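PDB 3VTH: hydrogenase maturation factor from Thermoanaerobacter tengcongensis, which probably transfers the carbamoyl group of carbamoyl phosphate, at the cost of ATP, to the C-terminal cysteine of HypE during [NiFe]-hydrogenase maturation. Local coordinates for residues 547-559 with 600-614. Numbering follows the deposited sequence.
Sequences AIKKIYRTALGFI and FFDAVAALIGVRKEV. With AP2 (phosphomethylphosphonic acid adenosyl ester), chain H.
Ile551 packs on Asp602 and Ala606 of helix 600-607 and on Arg611, Lys612 and Val614 of the loop after it. Its CB lies between Asp602 CB and Lys612 O. From there Ile551 CG1, set between the backbone N and carbonyl carbon (chi1 71°), passes Lys612 O at 3.4 Å and packs on Ala606 CB. The extended second torsion carries CD1 on to Asp602 O and Arg611 O, with Ala605 CB a little farther off, while the branch CG2 rests on Val614 CG2 and the Asp602 carboxylate. Arg611 O is thereby buried with no polar partner in the model.

Farther along, Ala555 CB touches Ala606 CB (3.9 Å). Ala555 and Ala603, with CA atoms 4.1 Å apart, mark the close approach; with methyl side chains there, the helix axes come to 7.8 Å, crossing at -104°. Ala603 CB sits over one face of the Phe558 ring, 4.1 Å from its centroid, a CH-pi contact.

Backbone bonds fix the loop: Val614 N donates to Lys549 O (2.8 Å, 163° at the hydrogen), and Tyr552 N donates to Lys612 O, which also meets the Tyr552 ring edge at CD1 in plane. Lys612 NZ stands over that ring's face, 4.9 Å from the centroid, a cation-pi geometry.

One water donates to Asp602 OD2 and Ala547 O and also bonds Thr554 OG1; a second lies between Asp602 OD2 and Ile548 O, its protons contested. OD2 is also salt-bridged to Arg599. A Schellman motif with Gly609 at C-prime closes helix 600-607. Through Phe601, one ring face toward AP2 C2 (3.6 Å from CE1), this helix contributes to the AP2 pocket of the Kae1-like domain, of the actin-like ATPase clan, and helix 551-559 packs against it.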
ATOM      1  N   ALA A 547     -19.684   3.047  19.396  1.00 57.62           N
ATOM      2  CA  ALA A 547     -20.407   3.620  18.250  1.00 56.66           C
ATOM      3  C   ALA A 547     -19.748   3.316  16.902  1.00 55.11           C
ATOM      4  O   ALA A 547     -20.419   3.338  15.868  1.00 55.11           O
ATOM      5  CB  ALA A 547     -20.631   5.124  18.434  1.00 56.23           C
ATOM      6  N   ILE A 548     -18.446   3.023  16.917  1.00 53.63           N
ATOM      7  CA  ILE A 548     -17.732   2.570  15.722  1.00 51.99           C
ATOM      8  C   ILE A 548     -18.487   1.418  15.031  1.00 51.12           C
ATOM      9  O   ILE A 548     -18.748   1.482  13.826  1.00 50.72           O
ATOM     10  CB  ILE A 548     -16.251   2.144  16.040  1.00 52.31           C
ATOM     11  CG1 ILE A 548     -15.384   3.344  16.483  1.00 52.19           C
ATOM     12  CG2 ILE A 548     -15.618   1.344  14.882  1.00 52.31           C
ATOM     13  CD1 ILE A 548     -15.514   4.623  15.645  1.00 53.36           C
ATOM     14  N   LYS A 549     -18.848   0.388  15.796  1.00 50.13           N
ATOM     15  CA  LYS A 549     -19.553  -0.775  15.245  1.00 48.99           C
ATOM     16  C   LYS A 549     -21.085  -0.759  15.383  1.00 47.76           C
ATOM     17  O   LYS A 549     -21.788  -1.261  14.504  1.00 46.97           O
ATOM     18  CB  LYS A 549     -18.943  -2.085  15.771  1.00 50.70           C
ATOM     19  CG  LYS A 549     -17.597  -2.421  15.073  1.00 51.64           C
ATOM     20  CD  LYS A 549     -16.678  -3.318  15.912  1.00 54.97           C
ATOM     21  CE  LYS A 549     -17.346  -4.653  16.256  1.00 57.39           C
ATOM     22  NZ  LYS A 549     -16.366  -5.627  16.806  1.00 59.58           N
ATOM     23  N   LYS A 550     -21.598  -0.189  16.472  1.00 45.90           N
ATOM     24  CA  LYS A 550     -23.049  -0.011  16.619  1.00 44.78           C
ATOM     25  C   LYS A 550     -23.451   1.368  16.082  1.00 42.20           C
ATOM     26  O   LYS A 550     -23.658   2.313  16.845  1.00 41.35           O
ATOM     27  CB  LYS A 550     -23.485  -0.206  18.074  1.00 46.52           C
ATOM     28  CG  LYS A 550     -23.307  -1.637  18.591  1.00 48.75           C
ATOM     29  CD  LYS A 550     -24.255  -1.943  19.722  1.00 51.76           C
ATOM     30  CE  LYS A 550     -24.437  -3.446  19.899  1.00 54.45           C
ATOM     31  NZ  LYS A 550     -25.861  -3.784  20.227  1.00 56.75           N
ATOM     32  N   ILE A 551     -23.547   1.471  14.758  1.00 39.32           N
ATOM     33  CA  ILE A 551     -23.671   2.768  14.095  1.00 37.22           C
ATOM     34  C   ILE A 551     -25.014   3.472  14.287  1.00 36.60           C
ATOM     35  O   ILE A 551     -25.119   4.664  14.021  1.00 34.87           O
ATOM     36  CB  ILE A 551     -23.299   2.721  12.584  1.00 36.49           C
ATOM     37  CG1 ILE A 551     -24.351   1.968  11.770  1.00 37.28           C
ATOM     38  CG2 ILE A 551     -21.884   2.138  12.386  1.00 36.72           C
ATOM     39  CD1 ILE A 551     -24.110   2.057  10.259  1.00 38.35           C
ATOM     40  N   TYR A 552     -26.040   2.752  14.738  1.00 37.05           N
ATOM     41  CA  TYR A 552     -27.280   3.439  15.097  1.00 37.47           C
ATOM     42  C   TYR A 552     -27.035   4.416  16.260  1.00 36.81           C
ATOM     43  O   TYR A 552     -27.722   5.423  16.370  1.00 36.75           O
ATOM     44  CB  TYR A 552     -28.427   2.460  15.399  1.00 39.43           C
ATOM     45  CG  TYR A 552     -28.165   1.538  16.572  1.00 41.66           C
ATOM     46  CD1 TYR A 552     -27.501   0.319  16.395  1.00 42.36           C
ATOM     47  CD2 TYR A 552     -28.595   1.877  17.862  1.00 43.95           C
ATOM     48  CE1 TYR A 552     -27.263  -0.533  17.478  1.00 45.34           C
ATOM     49  CE2 TYR A 552     -28.366   1.034  18.946  1.00 45.65           C
ATOM     50  CZ  TYR A 552     -27.701  -0.166  18.748  1.00 46.94           C
ATOM     51  OH  TYR A 552     -27.468  -0.999  19.820  1.00 49.84           O
ATOM     52  N   ARG A 553     -26.030   4.127  17.096  1.00 36.04           N
ATOM     53  CA  ARG A 553     -25.604   5.036  18.166  1.00 35.67           C
ATOM     54  C   ARG A 553     -24.971   6.305  17.610  1.00 33.62           C
ATOM     55  O   ARG A 553     -25.132   7.396  18.164  1.00 33.29           O
ATOM     56  CB  ARG A 553     -24.608   4.348  19.099  1.00 36.64           C
ATOM     57  CG  ARG A 553     -25.167   3.144  19.871  1.00 40.84           C
ATOM     58  CD  ARG A 553     -24.061   2.457  20.674  1.00 46.96           C
ATOM     59  NE  ARG A 553     -23.472   3.328  21.697  1.00 48.87           N
ATOM     60  CZ  ARG A 553     -23.687   3.218  23.008  1.00 51.07           C
ATOM     61  NH1 ARG A 553     -24.472   2.262  23.497  1.00 53.62           N
ATOM     62  NH2 ARG A 553     -23.104   4.068  23.842  1.00 51.83           N
ATOM     63  N   THR A 554     -24.239   6.157  16.511  1.00 31.56           N
ATOM     64  CA  THR A 554     -23.671   7.304  15.828  1.00 29.50           C
ATOM     65  C   THR A 554     -24.795   8.163  15.274  1.00 28.29           C
ATOM     66  O   THR A 554     -24.777   9.384  15.433  1.00 27.69           O
ATOM     67  CB  THR A 554     -22.712   6.887  14.688  1.00 28.47           C
ATOM     68  OG1 THR A 554     -21.539   6.316  15.265  1.00 29.61           O
ATOM     69  CG2 THR A 554     -22.301   8.103  13.859  1.00 26.82           C
ATOM     70  N   ALA A 555     -25.781   7.527  14.643  1.00 28.38           N
ATOM     71  CA  ALA A 555     -26.933   8.264  14.120  1.00 28.20           C
ATOM     72  C   ALA A 555     -27.676   9.016  15.229  1.00 28.60           C
ATOM     73  O   ALA A 555     -28.067  10.167  15.045  1.00 28.50           O
ATOM     74  CB  ALA A 555     -27.883   7.336  13.371  1.00 28.57           C
ATOM     75  N   LEU A 556     -27.887   8.367  16.372  1.00 28.85           N
ATOM     76  CA  LEU A 556     -28.559   9.025  17.506  1.00 29.32           C
ATOM     77  C   LEU A 556     -27.791  10.262  17.994  1.00 28.51           C
ATOM     78  O   LEU A 556     -28.379  11.306  18.308  1.00 28.99           O
ATOM     79  CB  LEU A 556     -28.764   8.040  18.658  1.00 30.08           C
ATOM     80  CG  LEU A 556     -29.818   6.964  18.401  1.00 31.44           C
ATOM     81  CD1 LEU A 556     -29.780   5.923  19.488  1.00 32.76           C
ATOM     82  CD2 LEU A 556     -31.223   7.600  18.296  1.00 31.64           C
ATOM     83  N   GLY A 557     -26.478  10.129  18.076  1.00 27.32           N
ATOM     84  CA  GLY A 557     -25.618  11.272  18.350  1.00 27.67           C
ATOM     85  C   GLY A 557     -25.845  12.420  17.373  1.00 27.51           C
ATOM     86  O   GLY A 557     -25.988  13.571  17.787  1.00 28.60           O
ATOM     87  N   PHE A 558     -25.904  12.117  16.080  1.00 26.79           N
ATOM     88  CA  PHE A 558     -26.070  13.167  15.057  1.00 27.25           C
ATOM     89  C   PHE A 558     -27.435  13.861  15.148  1.00 28.65           C
ATOM     90  O   PHE A 558     -27.563  15.037  14.764  1.00 28.53           O
ATOM     91  CB  PHE A 558     -25.839  12.609  13.640  1.00 26.86           C
ATOM     92  CG  PHE A 558     -24.394  12.651  13.193  1.00 27.10           C
ATOM     93  CD1 PHE A 558     -24.016  13.400  12.081  1.00 27.96           C
ATOM     94  CD2 PHE A 558     -23.404  11.987  13.915  1.00 28.19           C
ATOM     95  CE1 PHE A 558     -22.663  13.457  11.663  1.00 26.88           C
ATOM     96  CE2 PHE A 558     -22.064  12.034  13.510  1.00 26.93           C
ATOM     97  CZ  PHE A 558     -21.697  12.785  12.379  1.00 27.17           C
ATOM     98  N   ILE A 559     -28.436  13.138  15.662  1.00 29.26           N
ATOM     99  CA  ILE A 559     -29.805  13.671  15.739  1.00 31.02           C
ATOM    100  C   ILE A 559     -30.266  13.998  17.161  1.00 33.00           C
ATOM    101  O   ILE A 559     -31.447  14.281  17.368  1.00 33.98           O
ATOM    102  CB  ILE A 559     -30.840  12.715  15.071  1.00 31.09           C
ATOM    103  CG1 ILE A 559     -30.972  11.389  15.848  1.00 29.88           C
ATOM    104  CG2 ILE A 559     -30.478  12.514  13.602  1.00 30.83           C
ATOM    105  CD1 ILE A 559     -32.185  10.505  15.433  1.00 31.35           C
ATOM    106  N   PHE A 600     -20.373  10.880   9.651  1.00 22.80           N
ATOM    107  CA  PHE A 600     -21.472  11.419   8.820  1.00 23.12           C
ATOM    108  C   PHE A 600     -22.007  10.311   7.901  1.00 23.70           C
ATOM    109  O   PHE A 600     -23.228  10.044   7.868  1.00 23.82           O
ATOM    110  CB  PHE A 600     -20.998  12.653   8.020  1.00 22.60           C
ATOM    111  CG  PHE A 600     -22.105  13.547   7.482  1.00 24.31           C
ATOM    112  CD1 PHE A 600     -23.460  13.272   7.690  1.00 24.44           C
ATOM    113  CD2 PHE A 600     -21.766  14.665   6.704  1.00 23.03           C
ATOM    114  CE1 PHE A 600     -24.467  14.117   7.169  1.00 25.97           C
ATOM    115  CE2 PHE A 600     -22.766  15.506   6.172  1.00 26.61           C
ATOM    116  CZ  PHE A 600     -24.123  15.225   6.406  1.00 23.30           C
ATOM    117  N   PHE A 601     -21.102   9.644   7.183  1.00 23.19           N
ATOM    118  CA  PHE A 601     -21.483   8.492   6.358  1.00 24.49           C
ATOM    119  C   PHE A 601     -22.197   7.410   7.169  1.00 25.25           C
ATOM    120  O   PHE A 601     -23.234   6.908   6.734  1.00 26.04           O
ATOM    121  CB  PHE A 601     -20.269   7.888   5.630  1.00 23.81           C
ATOM    122  CG  PHE A 601     -20.056   8.457   4.252  1.00 24.75           C
ATOM    123  CD1 PHE A 601     -20.272   7.665   3.121  1.00 24.74           C
ATOM    124  CD2 PHE A 601     -19.639   9.781   4.083  1.00 23.82           C
ATOM    125  CE1 PHE A 601     -20.070   8.188   1.828  1.00 26.83           C
ATOM    126  CE2 PHE A 601     -19.433  10.312   2.796  1.00 25.38           C
ATOM    127  CZ  PHE A 601     -19.662   9.514   1.668  1.00 25.85           C
ATOM    128  N   ASP A 602     -21.666   7.074   8.350  1.00 25.00           N
ATOM    129  CA  ASP A 602     -22.305   6.035   9.189  1.00 26.24           C
ATOM    130  C   ASP A 602     -23.715   6.443   9.632  1.00 26.58           C
ATOM    131  O   ASP A 602     -24.629   5.613   9.655  1.00 27.03           O
ATOM    132  CB  ASP A 602     -21.459   5.698  10.419  1.00 26.04           C
ATOM    133  CG  ASP A 602     -20.213   4.880  10.076  1.00 28.55           C
ATOM    134  OD1 ASP A 602     -20.097   4.385   8.929  1.00 29.31           O
ATOM    135  OD2 ASP A 602     -19.343   4.754  10.964  1.00 30.11           O
ATOM    136  N   ALA A 603     -23.884   7.721   9.981  1.00 26.22           N
ATOM    137  CA  ALA A 603     -25.207   8.251  10.362  1.00 26.63           C
ATOM    138  C   ALA A 603     -26.240   8.097   9.230  1.00 27.53           C
ATOM    139  O   ALA A 603     -27.394   7.685   9.456  1.00 28.33           O
ATOM    140  CB  ALA A 603     -25.093   9.724  10.801  1.00 25.40           C
ATOM    141  N   VAL A 604     -25.839   8.455   8.012  1.00 27.36           N
ATOM    142  CA  VAL A 604     -26.699   8.276   6.830  1.00 27.53           C
ATOM    143  C   VAL A 604     -27.045   6.810   6.607  1.00 28.22           C
ATOM    144  O   VAL A 604     -28.218   6.471   6.403  1.00 28.79           O
ATOM    145  CB  VAL A 604     -26.044   8.845   5.541  1.00 27.57           C
ATOM    146  CG1 VAL A 604     -26.898   8.517   4.296  1.00 27.84           C
ATOM    147  CG2 VAL A 604     -25.823  10.354   5.685  1.00 27.14           C
ATOM    148  N   ALA A 605     -26.039   5.936   6.651  1.00 26.99           N
ATOM    149  CA  ALA A 605     -26.274   4.505   6.383  1.00 28.01           C
ATOM    150  C   ALA A 605     -27.292   3.903   7.374  1.00 29.02           C
ATOM    151  O   ALA A 605     -28.190   3.146   6.973  1.00 29.79           O
ATOM    152  CB  ALA A 605     -24.970   3.721   6.401  1.00 26.94           C
ATOM    153  N   ALA A 606     -27.159   4.274   8.648  1.00 28.54           N
ATOM    154  CA  ALA A 606     -28.065   3.813   9.706  1.00 30.67           C
ATOM    155  C   ALA A 606     -29.485   4.360   9.525  1.00 31.33           C
ATOM    156  O   ALA A 606     -30.466   3.636   9.671  1.00 32.03           O
ATOM    157  CB  ALA A 606     -27.516   4.207  11.089  1.00 29.61           C
ATOM    158  N   LEU A 607     -29.569   5.646   9.189  1.00 31.52           N
ATOM    159  CA  LEU A 607     -30.842   6.336   9.064  1.00 33.02           C
ATOM    160  C   LEU A 607     -31.662   5.807   7.916  1.00 34.10           C
ATOM    161  O   LEU A 607     -32.885   5.728   8.023  1.00 35.20           O
ATOM    162  CB  LEU A 607     -30.641   7.846   8.906  1.00 32.56           C
ATOM    163  CG  LEU A 607     -30.422   8.588  10.229  1.00 34.86           C
ATOM    164  CD1 LEU A 607     -29.935  10.016   9.975  1.00 36.07           C
ATOM    165  CD2 LEU A 607     -31.715   8.594  11.067  1.00 34.94           C
ATOM    166  N   ILE A 608     -31.012   5.464   6.806  1.00 33.27           N
ATOM    167  CA  ILE A 608     -31.771   4.913   5.677  1.00 34.83           C
ATOM    168  C   ILE A 608     -31.779   3.382   5.656  1.00 35.95           C
ATOM    169  O   ILE A 608     -32.162   2.763   4.661  1.00 36.93           O
ATOM    170  CB  ILE A 608     -31.386   5.551   4.322  1.00 34.35           C
ATOM    171  CG1 ILE A 608     -29.972   5.136   3.883  1.00 33.47           C
ATOM    172  CG2 ILE A 608     -31.497   7.093   4.428  1.00 33.66           C
ATOM    173  CD1 ILE A 608     -29.630   5.579   2.464  1.00 33.43           C
ATOM    174  N   GLY A 609     -31.374   2.783   6.769  1.00 36.20           N
ATOM    175  CA  GLY A 609     -31.495   1.341   6.946  1.00 37.93           C
ATOM    176  C   GLY A 609     -30.577   0.489   6.089  1.00 38.48           C
ATOM    177  O   GLY A 609     -30.920  -0.655   5.774  1.00 39.20           O
ATOM    178  N   VAL A 610     -29.415   1.003   5.739  1.00 38.14           N
ATOM    179  CA  VAL A 610     -28.408   0.218   5.060  1.00 39.09           C
ATOM    180  C   VAL A 610     -27.879  -0.860   5.983  1.00 40.18           C
ATOM    181  O   VAL A 610     -27.805  -1.980   5.630  1.00 40.69           O
ATOM    182  CB  VAL A 610     -27.278   1.095   4.543  1.00 38.01           C
ATOM    183  CG1 VAL A 610     -26.110   0.295   4.047  1.00 37.66           C
ATOM    184  CG2 VAL A 610     -27.761   1.966   3.476  1.00 38.31           C
ATOM    185  N   ARG A 611     -27.519  -0.471   7.176  1.00 40.66           N
ATOM    186  CA  ARG A 611     -27.028  -1.326   8.254  1.00 42.72           C
ATOM    187  C   ARG A 611     -27.270  -0.613   9.585  1.00 42.79           C
ATOM    188  O   ARG A 611     -27.294   0.610   9.623  1.00 42.36           O
ATOM    189  CB  ARG A 611     -25.515  -1.586   8.091  1.00 42.15           C
ATOM    190  CG  ARG A 611     -25.207  -2.862   7.314  1.00 46.33           C
ATOM    191  CD  ARG A 611     -23.718  -3.173   7.259  1.00 49.09           C
ATOM    192  NE  ARG A 611     -23.515  -4.517   6.704  1.00 53.24           N
ATOM    193  CZ  ARG A 611     -23.235  -5.595   7.431  1.00 54.83           C
ATOM    194  NH1 ARG A 611     -23.102  -5.503   8.751  1.00 55.10           N
ATOM    195  NH2 ARG A 611     -23.074  -6.767   6.836  1.00 56.76           N
ATOM    196  N   LYS A 612     -27.436  -1.363  10.671  1.00 43.94           N
ATOM    197  CA  LYS A 612     -27.476  -0.742  11.998  1.00 44.48           C
ATOM    198  C   LYS A 612     -26.209  -1.060  12.770  1.00 43.46           C
ATOM    199  O   LYS A 612     -25.838  -0.338  13.698  1.00 42.58           O
ATOM    200  CB  LYS A 612     -28.707  -1.173  12.802  1.00 46.44           C
ATOM    201  CG  LYS A 612     -30.052  -0.848  12.142  1.00 50.13           C
ATOM    202  CD  LYS A 612     -30.987  -0.063  13.084  1.00 53.75           C
ATOM    203  CE  LYS A 612     -31.479  -0.902  14.259  1.00 57.09           C
ATOM    204  NZ  LYS A 612     -32.182  -0.061  15.283  1.00 57.82           N
ATOM    205  N   GLU A 613     -25.554  -2.150  12.382  1.00 43.34           N
ATOM    206  CA  GLU A 613     -24.307  -2.578  13.003  1.00 43.20           C
ATOM    207  C   GLU A 613     -23.327  -3.032  11.927  1.00 42.27           C
ATOM    208  O   GLU A 613     -23.731  -3.592  10.913  1.00 42.43           O
ATOM    209  CB  GLU A 613     -24.559  -3.708  14.007  1.00 44.74           C
ATOM    210  CG  GLU A 613     -25.715  -3.415  14.980  1.00 48.51           C
ATOM    211  CD  GLU A 613     -25.822  -4.416  16.118  1.00 52.89           C
ATOM    212  OE1 GLU A 613     -26.959  -4.797  16.454  1.00 55.20           O
ATOM    213  OE2 GLU A 613     -24.773  -4.819  16.670  1.00 55.17           O
ATOM    214  N   VAL A 614     -22.047  -2.777  12.155  1.00 41.08           N
ATOM    215  CA  VAL A 614     -21.004  -3.146  11.204  1.00 41.36           C
ATOM    216  C   VAL A 614     -19.943  -4.056  11.837  1.00 42.11           C
ATOM    217  O   VAL A 614     -19.728  -4.037  13.059  1.00 42.02           O
ATOM    218  CB  VAL A 614     -20.328  -1.909  10.545  1.00 39.77           C
ATOM    219  CG1 VAL A 614     -21.369  -1.064   9.760  1.00 38.90           C
ATOM    220  CG2 VAL A 614     -19.597  -1.067  11.577  1.00 39.23           C
TER
HETATM  221  PB  AP2 H 806      -8.953   7.505  10.802  1.00 38.84           P
HETATM  222  O1B AP2 H 806     -10.408   7.739  10.482  1.00 38.10           O
HETATM  223  O2B AP2 H 806      -8.020   8.648  10.546  1.00 34.03           O
HETATM  224  O3B AP2 H 806      -8.773   6.822  12.134  1.00 40.69           O
HETATM  225  C3A AP2 H 806      -8.495   6.227   9.600  1.00 34.10           C
HETATM  226  PA  AP2 H 806      -8.496   6.764   7.864  1.00 34.45           P
HETATM  227  O1A AP2 H 806      -7.840   5.563   7.197  1.00 30.12           O
HETATM  228  O2A AP2 H 806      -7.962   8.149   7.594  1.00 29.34           O
HETATM  229  O5' AP2 H 806     -10.063   6.832   7.462  1.00 34.22           O
HETATM  230  C5' AP2 H 806     -10.774   5.603   7.373  1.00 36.48           C
HETATM  231  C4' AP2 H 806     -12.236   5.988   7.361  1.00 37.36           C
HETATM  232  O4' AP2 H 806     -12.572   6.552   6.093  1.00 37.86           O
HETATM  233  C3' AP2 H 806     -13.155   4.793   7.518  1.00 38.49           C
HETATM  234  O3' AP2 H 806     -13.243   4.394   8.889  1.00 39.84           O
HETATM  235  C2' AP2 H 806     -14.439   5.369   6.957  1.00 39.11           C
HETATM  236  O2' AP2 H 806     -15.049   6.125   8.010  1.00 38.39           O
HETATM  237  C1' AP2 H 806     -13.955   6.287   5.825  1.00 37.66           C
HETATM  238  N9  AP2 H 806     -14.164   5.551   4.545  1.00 37.59           N
HETATM  239  C8  AP2 H 806     -13.567   4.403   4.139  1.00 37.42           C
HETATM  240  N7  AP2 H 806     -14.041   3.987   2.934  1.00 37.34           N
HETATM  241  C5  AP2 H 806     -14.966   4.884   2.541  1.00 37.29           C
HETATM  242  C6  AP2 H 806     -15.861   5.054   1.368  1.00 37.62           C
HETATM  243  N6  AP2 H 806     -15.855   4.167   0.342  1.00 36.46           N
HETATM  244  N1  AP2 H 806     -16.692   6.133   1.366  1.00 37.69           N
HETATM  245  C2  AP2 H 806     -16.706   7.043   2.364  1.00 36.89           C
HETATM  246  N3  AP2 H 806     -15.927   6.941   3.463  1.00 36.25           N
HETATM  247  C4  AP2 H 806     -15.055   5.903   3.603  1.00 36.56           C
HETATM  248  O   HOH W   1     -20.144   4.867  13.553  1.00 24.22           O
HETATM  249  O   HOH W   2     -18.197   2.373  11.400  1.00 27.54           O